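Local coordinates for protein N-acetyltransferase (Escherichia coli, PDB 6GTQ) that probably transfers an acetyl group from acetyl-coenzyme A to an amine of its substrate, at residues E10-D15 against H37-H42; D17-R22 against E58-G63. The protein carries 1 engineered substitution. All blocks are in the same frame, centred on the assembly; numbering follows the deposited sequence.

Contact 1 (E10-D15 against H37-H42)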
ATOM      1  N   GLU A  10       8.876  -9.256   1.876  1.00 54.48           N
ATOM      2  CA  GLU A  10       9.461  -9.585   0.585  1.00 53.06           C
ATOM      3  C   GLU A  10       8.383  -9.706  -0.481  1.00 54.11           C
ATOM      4  O   GLU A  10       7.236 -10.010  -0.164  1.00 53.77           O
ATOM      5  CB  GLU A  10      10.296 -10.884   0.677  1.00 55.96           C
ATOM      6  CG  GLU A  10       9.510 -12.120   1.102  1.00 68.63           C
ATOM      7  CD  GLU A  10      10.234 -13.452   1.086  1.00 94.44           C
ATOM      8  OE1 GLU A  10       9.678 -14.421   0.517  1.00 88.70           O
ATOM      9  OE2 GLU A  10      11.346 -13.536   1.659  1.00 94.81           O
ATOM     10  N   ILE A  11       8.754  -9.485  -1.745  1.00 49.47           N
ATOM     11  CA  ILE A  11       7.857  -9.673  -2.885  1.00 47.94           C
ATOM     12  C   ILE A  11       7.655 -11.186  -3.039  1.00 53.84           C
ATOM     13  O   ILE A  11       8.583 -11.952  -2.761  1.00 54.95           O
ATOM     14  CB  ILE A  11       8.387  -8.979  -4.183  1.00 49.99           C
ATOM     15  CG1 ILE A  11       7.343  -9.056  -5.323  1.00 49.54           C
ATOM     16  CG2 ILE A  11       9.794  -9.481  -4.631  1.00 50.72           C
ATOM     17  CD1 ILE A  11       7.482  -8.043  -6.376  1.00 53.54           C
ATOM     18  N   LEU A  12       6.444 -11.613  -3.432  1.00 50.90           N
ATOM     19  CA  LEU A  12       6.107 -13.021  -3.637  1.00 51.87           C
ATOM     20  C   LEU A  12       7.151 -13.669  -4.548  1.00 57.91           C
ATOM     21  O   LEU A  12       7.482 -13.090  -5.572  1.00 56.54           O
ATOM     22  CB  LEU A  12       4.692 -13.136  -4.240  1.00 51.58           C
ATOM     23  CG  LEU A  12       4.032 -14.516  -4.177  1.00 56.93           C
ATOM     24  CD1 LEU A  12       3.330 -14.728  -2.857  1.00 57.80           C
ATOM     25  CD2 LEU A  12       3.046 -14.697  -5.297  1.00 58.56           C
ATOM     26  N   THR A  13       7.737 -14.804  -4.126  1.00 58.78           N
ATOM     27  CA  THR A  13       8.779 -15.511  -4.890  1.00 60.91           C
ATOM     28  C   THR A  13       8.143 -16.499  -5.872  1.00 67.82           C
ATOM     29  O   THR A  13       7.423 -17.409  -5.460  1.00 68.70           O
ATOM     30  CB  THR A  13       9.831 -16.139  -3.954  1.00 70.02           C
ATOM     31  OG1 THR A  13      10.236 -15.182  -2.972  1.00 68.49           O
ATOM     32  CG2 THR A  13      11.054 -16.657  -4.702  1.00 71.40           C
ATOM     33  N   ASP A  14       8.434 -16.307  -7.166  1.00 65.81           N
ATOM     34  CA  ASP A  14       7.933 -17.049  -8.330  1.00 66.80           C
ATOM     35  C   ASP A  14       7.917 -18.590  -8.224  1.00 70.88           C
ATOM     36  O   ASP A  14       6.983 -19.214  -8.742  1.00 70.94           O
ATOM     37  CB  ASP A  14       8.708 -16.634  -9.586  1.00 69.85           C
ATOM     38  CG  ASP A  14       8.450 -15.199  -9.987  1.00 84.72           C
ATOM     39  OD1 ASP A  14       7.307 -14.893 -10.402  1.00 85.97           O
ATOM     40  OD2 ASP A  14       9.383 -14.378  -9.878  1.00 92.12           O
ATOM     41  N   ASP A  15       8.933 -19.201  -7.593  1.00 66.65           N
ATOM     42  CA  ASP A  15       8.979 -20.663  -7.495  1.00 67.01           C
ATOM     43  C   ASP A  15       9.040 -21.172  -6.040  1.00 68.44           C
ATOM     44  O   ASP A  15       9.578 -22.249  -5.780  1.00 70.09           O
ATOM     45  CB  ASP A  15      10.126 -21.214  -8.360  1.00 71.03           C
ATOM     46  CG  ASP A  15       9.900 -20.992  -9.847  1.00 87.45           C
ATOM     47  OD1 ASP A  15      10.198 -19.877 -10.336  1.00 88.44           O
ATOM     48  OD2 ASP A  15       9.412 -21.928 -10.519  1.00 96.33           O
ATOM     49  N   HIS A  37      -6.608 -16.271  -5.048  1.00 55.64           N
ATOM     50  CA  HIS A  37      -6.350 -15.374  -6.189  1.00 54.69           C
ATOM     51  C   HIS A  37      -5.008 -14.644  -6.212  1.00 55.12           C
ATOM     52  O   HIS A  37      -4.518 -14.373  -7.310  1.00 54.67           O
ATOM     53  CB  HIS A  37      -7.488 -14.338  -6.332  1.00 56.39           C
ATOM     54  CG  HIS A  37      -8.790 -14.944  -6.759  1.00 62.79           C
ATOM     55  ND1 HIS A  37      -8.990 -15.387  -8.059  1.00 65.96           N
ATOM     56  CD2 HIS A  37      -9.899 -15.212  -6.033  1.00 66.66           C
ATOM     57  CE1 HIS A  37     -10.212 -15.896  -8.082  1.00 67.67           C
ATOM     58  NE2 HIS A  37     -10.798 -15.812  -6.888  1.00 68.62           N
ATOM     59  N   LEU A  38      -4.432 -14.304  -5.043  1.00 49.40           N
ATOM     60  CA  LEU A  38      -3.179 -13.546  -4.927  1.00 47.48           C
ATOM     61  C   LEU A  38      -2.003 -14.119  -5.729  1.00 50.59           C
ATOM     62  O   LEU A  38      -1.389 -13.376  -6.501  1.00 50.57           O
ATOM     63  CB  LEU A  38      -2.770 -13.339  -3.448  1.00 47.18           C
ATOM     64  CG  LEU A  38      -1.466 -12.558  -3.210  1.00 49.79           C
ATOM     65  CD1 LEU A  38      -1.622 -11.544  -2.124  1.00 49.49           C
ATOM     66  CD2 LEU A  38      -0.323 -13.484  -2.878  1.00 52.33           C
ATOM     67  N   VAL A  39      -1.663 -15.404  -5.510  1.00 46.17           N
ATOM     68  CA  VAL A  39      -0.538 -16.073  -6.167  1.00 45.23           C
ATOM     69  C   VAL A  39      -0.714 -16.097  -7.704  1.00 51.51           C
ATOM     70  O   VAL A  39       0.231 -15.752  -8.416  1.00 51.17           O
ATOM     71  CB  VAL A  39      -0.246 -17.475  -5.554  1.00 48.86           C
ATOM     72  CG1 VAL A  39       0.882 -18.182  -6.288  1.00 48.47           C
ATOM     73  CG2 VAL A  39       0.086 -17.370  -4.066  1.00 48.11           C
ATOM     74  N   ARG A  40      -1.915 -16.454  -8.214  1.00 50.02           N
ATOM     75  CA  ARG A  40      -2.107 -16.503  -9.665  1.00 51.12           C
ATOM     76  C   ARG A  40      -2.107 -15.115 -10.297  1.00 54.49           C
ATOM     77  O   ARG A  40      -1.521 -14.961 -11.360  1.00 54.59           O
ATOM     78  CB  ARG A  40      -3.323 -17.348 -10.090  1.00 54.65           C
ATOM     79  CG  ARG A  40      -4.702 -16.746  -9.865  1.00 69.40           C
ATOM     80  CD  ARG A  40      -5.791 -17.634 -10.439  1.00 79.91           C
ATOM     81  NE  ARG A  40      -5.519 -18.017 -11.827  1.00 88.35           N
ATOM     82  CZ  ARG A  40      -6.451 -18.245 -12.744  1.00103.50           C
ATOM     83  NH1 ARG A  40      -6.105 -18.586 -13.978  1.00 92.96           N
ATOM     84  NH2 ARG A  40      -7.737 -18.123 -12.440  1.00 91.86           N
ATOM     85  N   GLN A  41      -2.673 -14.097  -9.620  1.00 50.21           N
ATOM     86  CA  GLN A  41      -2.683 -12.721 -10.131  1.00 48.60           C
ATOM     87  C   GLN A  41      -1.296 -12.090 -10.163  1.00 49.86           C
ATOM     88  O   GLN A  41      -1.001 -11.342 -11.091  1.00 49.83           O
ATOM     89  CB  GLN A  41      -3.692 -11.854  -9.388  1.00 49.48           C
ATOM     90  CG  GLN A  41      -5.108 -12.181  -9.849  1.00 49.30           C
ATOM     91  CD  GLN A  41      -6.179 -11.308  -9.284  1.00 61.93           C
ATOM     92  OE1 GLN A  41      -5.947 -10.188  -8.806  1.00 59.47           O
ATOM     93  NE2 GLN A  41      -7.392 -11.807  -9.352  1.00 52.43           N
ATOM     94  N   HIS A  42      -0.429 -12.439  -9.199  1.00 44.87           N
ATOM     95  CA  HIS A  42       0.955 -11.980  -9.166  1.00 43.68           C
ATOM     96  C   HIS A  42       1.710 -12.654 -10.314  1.00 49.84           C
ATOM     97  O   HIS A  42       2.258 -11.968 -11.175  1.00 49.07           O
ATOM     98  CB  HIS A  42       1.604 -12.295  -7.809  1.00 43.65           C
ATOM     99  CG  HIS A  42       3.062 -11.936  -7.722  1.00 46.18           C
ATOM    100  ND1 HIS A  42       3.473 -10.720  -7.216  1.00 46.93           N
ATOM    101  CD2 HIS A  42       4.154 -12.660  -8.055  1.00 48.01           C
ATOM    102  CE1 HIS A  42       4.795 -10.735  -7.271  1.00 46.20           C
ATOM    103  NE2 HIS A  42       5.249 -11.879  -7.780  1.00 47.39           N
TER
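In this GNAT-type fold the first strand is followed by helices before the second strand, and Leu12, just past the end of strand 8-11, meets His42 and Leu38 on the short helix 38-43. Leu12 CB sits over one face of the His42 imidazole, 3.8 Å from the ring centroid and only 7° off the ring normal, a CH-pi contact. The two side chains run antiparallel to one another, which puts Leu12 CD2 over the same face, towards its CG-CD2 side, 3.6 Å from His42 CD2. The other methyl, Leu12 CD1, meets Leu38 CD2 at 3.9 Å, while Leu12 CD2 also approaches Val39 CG2 at 4.2 Å. The branched end of Leu12 thus bridges from the imidazole to the preceding turn of the helix. Ile11 meets the ring at its edge, the two side chains crossing at about a right angle, with Ile11 CG1 3.6 Å from His42 CE1. With its CG anti to the backbone N (chi1 176°), His42 reaches from the helix towards the sheet, where the backbone N of Ala49 in strand 48-53 is hydrogen-bonded to His42 ND1 and should limit rotation of the ring. Leu38 also packs on Phe33 of helix 28-36 and on Ile51, Tyr64 and Thr66 of the sheet. Strand 8-11 itself lies at the sheet edge, antiparallel to strand 48-53, with Glu10 and Leu12 backbone-bonded to Ile51 and Ala49.

Contact 2 (D17-R22 against E58-G63); sequences DYDLQR and ERQVLG
Tyr18 and Arg59 run side by side in the same direction, with ring and guanidinium planes turned 44° from each other. Their contact lies between aliphatic and ring carbons: Tyr18 CD2 is 3.7 Å from Arg59 CB, and Tyr18 CE2 is 4.0 Å from Arg59 CD. The tyrosine CG stands anti to the carbonyl carbon (chi1 -69°), which lays the ring along the arginine; the arginine chain bends at chi2 (-75°), bringing its CD beside the ring, while NH2 makes a long, weak ion pair with Glu10. Val61 CG2 is turned towards the tyrosine ring, 3.8 Å from Tyr18 CD2; Leu20 also leans on this valine, though its modelled position is doubtful. On the opposite face Asp19 and Gln60 lie alongside each other with carboxylate and amide planes nearly perpendicular, Asp19 OD2 resting 4.0 Å from Gln60 CG. Between the two faces the backbones join in a single bridge of parallel type: Asp19 N donates to Arg59 O at 3.1 Å, and Val61 N to Asp19 O at 3.2 Å. Both bonds are nearly straight, but the first donor stands well above the carbonyl plane and the second closer to it. The loop following strand 8-11 is in this way fastened to the start of strand 61-74. Towards strand 48-53, Tyr18 and Val61 both touch Ile51; Leu20 packs on helix 28-36.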
ATOM      1  N   ASP A  17       6.882 -21.922  -2.135  1.00 58.06           N
ATOM      2  CA  ASP A  17       5.631 -22.356  -1.500  1.00 57.73           C
ATOM      3  C   ASP A  17       5.398 -21.593  -0.190  1.00 60.99           C
ATOM      4  O   ASP A  17       6.337 -21.370   0.583  1.00 61.11           O
ATOM      5  CB  ASP A  17       5.607 -23.877  -1.265  1.00 61.03           C
ATOM      6  CG  ASP A  17       5.483 -24.723  -2.520  1.00 70.16           C
ATOM      7  OD1 ASP A  17       4.869 -24.253  -3.500  1.00 69.02           O
ATOM      8  OD2 ASP A  17       5.978 -25.870  -2.511  1.00 81.54           O
ATOM      9  N   TYR A  18       4.139 -21.193   0.047  1.00 56.79           N
ATOM     10  CA  TYR A  18       3.722 -20.397   1.200  1.00 56.12           C
ATOM     11  C   TYR A  18       2.626 -21.051   2.038  1.00 63.07           C
ATOM     12  O   TYR A  18       1.758 -21.734   1.489  1.00 63.03           O
ATOM     13  CB  TYR A  18       3.244 -19.026   0.706  1.00 54.98           C
ATOM     14  CG  TYR A  18       4.354 -18.155   0.164  1.00 55.07           C
ATOM     15  CD1 TYR A  18       4.726 -18.213  -1.178  1.00 55.37           C
ATOM     16  CD2 TYR A  18       5.033 -17.261   0.991  1.00 56.07           C
ATOM     17  CE1 TYR A  18       5.755 -17.415  -1.681  1.00 54.85           C
ATOM     18  CE2 TYR A  18       6.054 -16.449   0.497  1.00 56.31           C
ATOM     19  CZ  TYR A  18       6.415 -16.533  -0.837  1.00 62.83           C
ATOM     20  OH  TYR A  18       7.426 -15.734  -1.312  1.00 66.68           O
ATOM     21  N   ASP A  19       2.660 -20.834   3.372  1.00 61.70           N
ATOM     22  CA  ASP A  19       1.627 -21.333   4.277  1.00 63.58           C
ATOM     23  C   ASP A  19       0.602 -20.210   4.433  1.00 66.53           C
ATOM     24  O   ASP A  19       0.839 -19.228   5.139  1.00 65.82           O
ATOM     25  CB  ASP A  19       2.204 -21.822   5.613  1.00 67.82           C
ATOM     26  CG  ASP A  19       1.205 -22.623   6.425  1.00 84.31           C
ATOM     27  OD1 ASP A  19       0.704 -23.655   5.907  1.00 88.11           O
ATOM     28  OD2 ASP A  19       0.923 -22.225   7.574  1.00 89.85           O
ATOM     29  N   LEU A  20      -0.509 -20.321   3.700  1.00 62.72           N
ATOM     30  CA  LEU A  20      -1.563 -19.298   3.725  1.00 61.70           C
ATOM     31  C   LEU A  20      -2.928 -19.684   4.320  1.00 67.84           C
ATOM     32  O   LEU A  20      -3.621 -18.834   4.877  1.00 67.72           O
ATOM     33  CB  LEU A  20      -1.783 -18.748   2.310  1.00 59.93           C
ATOM     34  CG  LEU A  20      -0.644 -17.974   1.643  1.00 61.92           C
ATOM     35  CD1 LEU A  20       0.712 -18.503   2.082  1.00 61.83           C
ATOM     36  CD2 LEU A  20      -0.779 -18.046   0.131  1.00 61.69           C
ATOM     37  N   GLN A  21      -3.314 -20.952   4.203  1.00 67.09           N
ATOM     38  CA  GLN A  21      -4.605 -21.422   4.725  1.00 70.17           C
ATOM     39  C   GLN A  21      -4.984 -20.921   6.125  1.00 76.34           C
ATOM     40  O   GLN A  21      -6.151 -20.592   6.343  1.00 77.61           O
ATOM     41  CB  GLN A  21      -4.699 -22.958   4.678  1.00 73.71           C
ATOM     42  CG  GLN A  21      -4.870 -23.543   3.259  1.00 92.98           C
ATOM     43  CD  GLN A  21      -6.068 -23.039   2.466  1.00109.75           C
ATOM     44  OE1 GLN A  21      -5.979 -22.794   1.255  1.00100.28           O
ATOM     45  NE2 GLN A  21      -7.216 -22.883   3.116  1.00106.64           N
ATOM     46  N   ARG A  22      -4.015 -20.856   7.057  1.00 73.48           N
ATOM     47  CA  ARG A  22      -4.248 -20.419   8.435  1.00 75.28           C
ATOM     48  C   ARG A  22      -4.522 -18.912   8.600  1.00 75.64           C
ATOM     49  O   ARG A  22      -5.110 -18.531   9.614  1.00 77.85           O
ATOM     50  CB  ARG A  22      -3.084 -20.856   9.336  1.00 78.74           C
ATOM     51  N   GLU A  58       9.098 -22.770   5.919  1.00 77.96           N
ATOM     52  CA  GLU A  58       7.670 -22.964   5.862  1.00 76.42           C
ATOM     53  C   GLU A  58       6.911 -21.775   5.311  1.00 76.90           C
ATOM     54  O   GLU A  58       5.807 -21.915   4.847  1.00 76.54           O
ATOM     55  CB  GLU A  58       7.178 -23.305   7.254  1.00 30.00           C
ATOM     56  CG  GLU A  58       7.698 -24.629   7.794  1.00 30.00           C
ATOM     57  CD  GLU A  58       9.145 -24.613   8.278  1.00 30.00           C
ATOM     58  OE1 GLU A  58       9.825 -23.592   8.164  1.00 30.00           O
ATOM     59  OE2 GLU A  58       9.611 -25.632   8.800  1.00 30.00           O
ATOM     60  N   ARG A  59       7.508 -20.601   5.399  1.00 71.30           N
ATOM     61  CA  ARG A  59       6.954 -19.334   4.876  1.00 67.84           C
ATOM     62  C   ARG A  59       5.537 -18.945   5.331  1.00 68.82           C
ATOM     63  O   ARG A  59       4.668 -18.692   4.499  1.00 67.40           O
ATOM     64  CB  ARG A  59       7.016 -19.323   3.346  1.00 66.35           C
ATOM     65  CG  ARG A  59       8.420 -19.189   2.781  1.00 77.04           C
ATOM     66  CD  ARG A  59       8.937 -17.767   2.917  1.00 90.82           C
ATOM     67  NE  ARG A  59      10.388 -17.700   2.767  1.00 99.11           N
ATOM     68  CZ  ARG A  59      11.172 -16.874   3.451  1.00113.40           C
ATOM     69  NH1 ARG A  59      12.482 -16.883   3.251  1.00 99.60           N
ATOM     70  NH2 ARG A  59      10.645 -16.040   4.336  1.00100.28           N
ATOM     71  N   GLN A  60       5.306 -18.903   6.642  1.00 64.60           N
ATOM     72  CA  GLN A  60       3.975 -18.616   7.183  1.00 63.92           C
ATOM     73  C   GLN A  60       3.625 -17.122   7.014  1.00 64.57           C
ATOM     74  O   GLN A  60       4.244 -16.260   7.642  1.00 64.53           O
ATOM     75  CB  GLN A  60       3.905 -19.042   8.654  1.00 68.39           C
ATOM     76  CG  GLN A  60       2.522 -18.922   9.279  1.00 92.62           C
ATOM     77  CD  GLN A  60       2.449 -19.504  10.672  1.00119.09           C
ATOM     78  OE1 GLN A  60       3.411 -20.098  11.178  1.00115.35           O
ATOM     79  NE2 GLN A  60       1.305 -19.331  11.329  1.00111.86           N
ATOM     80  N   VAL A  61       2.640 -16.826   6.151  1.00 57.64           N
ATOM     81  CA  VAL A  61       2.202 -15.463   5.839  1.00 54.79           C
ATOM     82  C   VAL A  61       1.339 -14.886   6.951  1.00 58.64           C
ATOM     83  O   VAL A  61       0.295 -15.458   7.278  1.00 60.14           O
ATOM     84  CB  VAL A  61       1.524 -15.375   4.442  1.00 56.03           C
ATOM     85  CG1 VAL A  61       0.952 -13.979   4.176  1.00 54.14           C
ATOM     86  CG2 VAL A  61       2.504 -15.775   3.346  1.00 54.64           C
ATOM     87  N   LEU A  62       1.771 -13.742   7.512  1.00 52.91           N
ATOM     88  CA  LEU A  62       1.064 -13.043   8.584  1.00 53.83           C
ATOM     89  C   LEU A  62       0.616 -11.629   8.175  1.00 56.47           C
ATOM     90  O   LEU A  62       0.327 -10.784   9.020  1.00 57.28           O
ATOM     91  CB  LEU A  62       1.893 -13.034   9.890  1.00 55.54           C
ATOM     92  CG  LEU A  62       2.082 -14.394  10.597  1.00 61.53           C
ATOM     93  CD1 LEU A  62       3.075 -14.281  11.718  1.00 63.27           C
ATOM     94  CD2 LEU A  62       0.766 -14.962  11.108  1.00 63.24           C
ATOM     95  N   GLY A  63       0.520 -11.410   6.876  1.00 50.88           N
ATOM     96  CA  GLY A  63       0.129 -10.128   6.318  1.00 49.43           C
ATOM     97  C   GLY A  63       0.588  -9.979   4.893  1.00 52.69           C
ATOM     98  O   GLY A  63       1.562 -10.614   4.477  1.00 51.95           O
TER

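Overall arrangement
Contacts 1 and 2 lie about 12 Å apart, centre to centre, on the same side of the chain's centre. Their segments alternate along the sequence: 10-15, 17-22, 37-42, then 58-63. Both reach the same mixed sheet, contact 1 at its edge strand 8-11 and contact 2 at the start of strand 61-74, with strand 48-53 between them. Tyr18 joins them directly: its hydroxyl probably hydrogen-bonds Thr13 N and Glu10 OE1, while Tyr18 CE1 packs on Leu12 CD1 at 3.8 Å. Together the contacts tie the chain leaving strand 8-11 to helix 38-43 and to the start of strand 61-74, two places away in the sheet, in the N-terminal half of the GNAT-type fold.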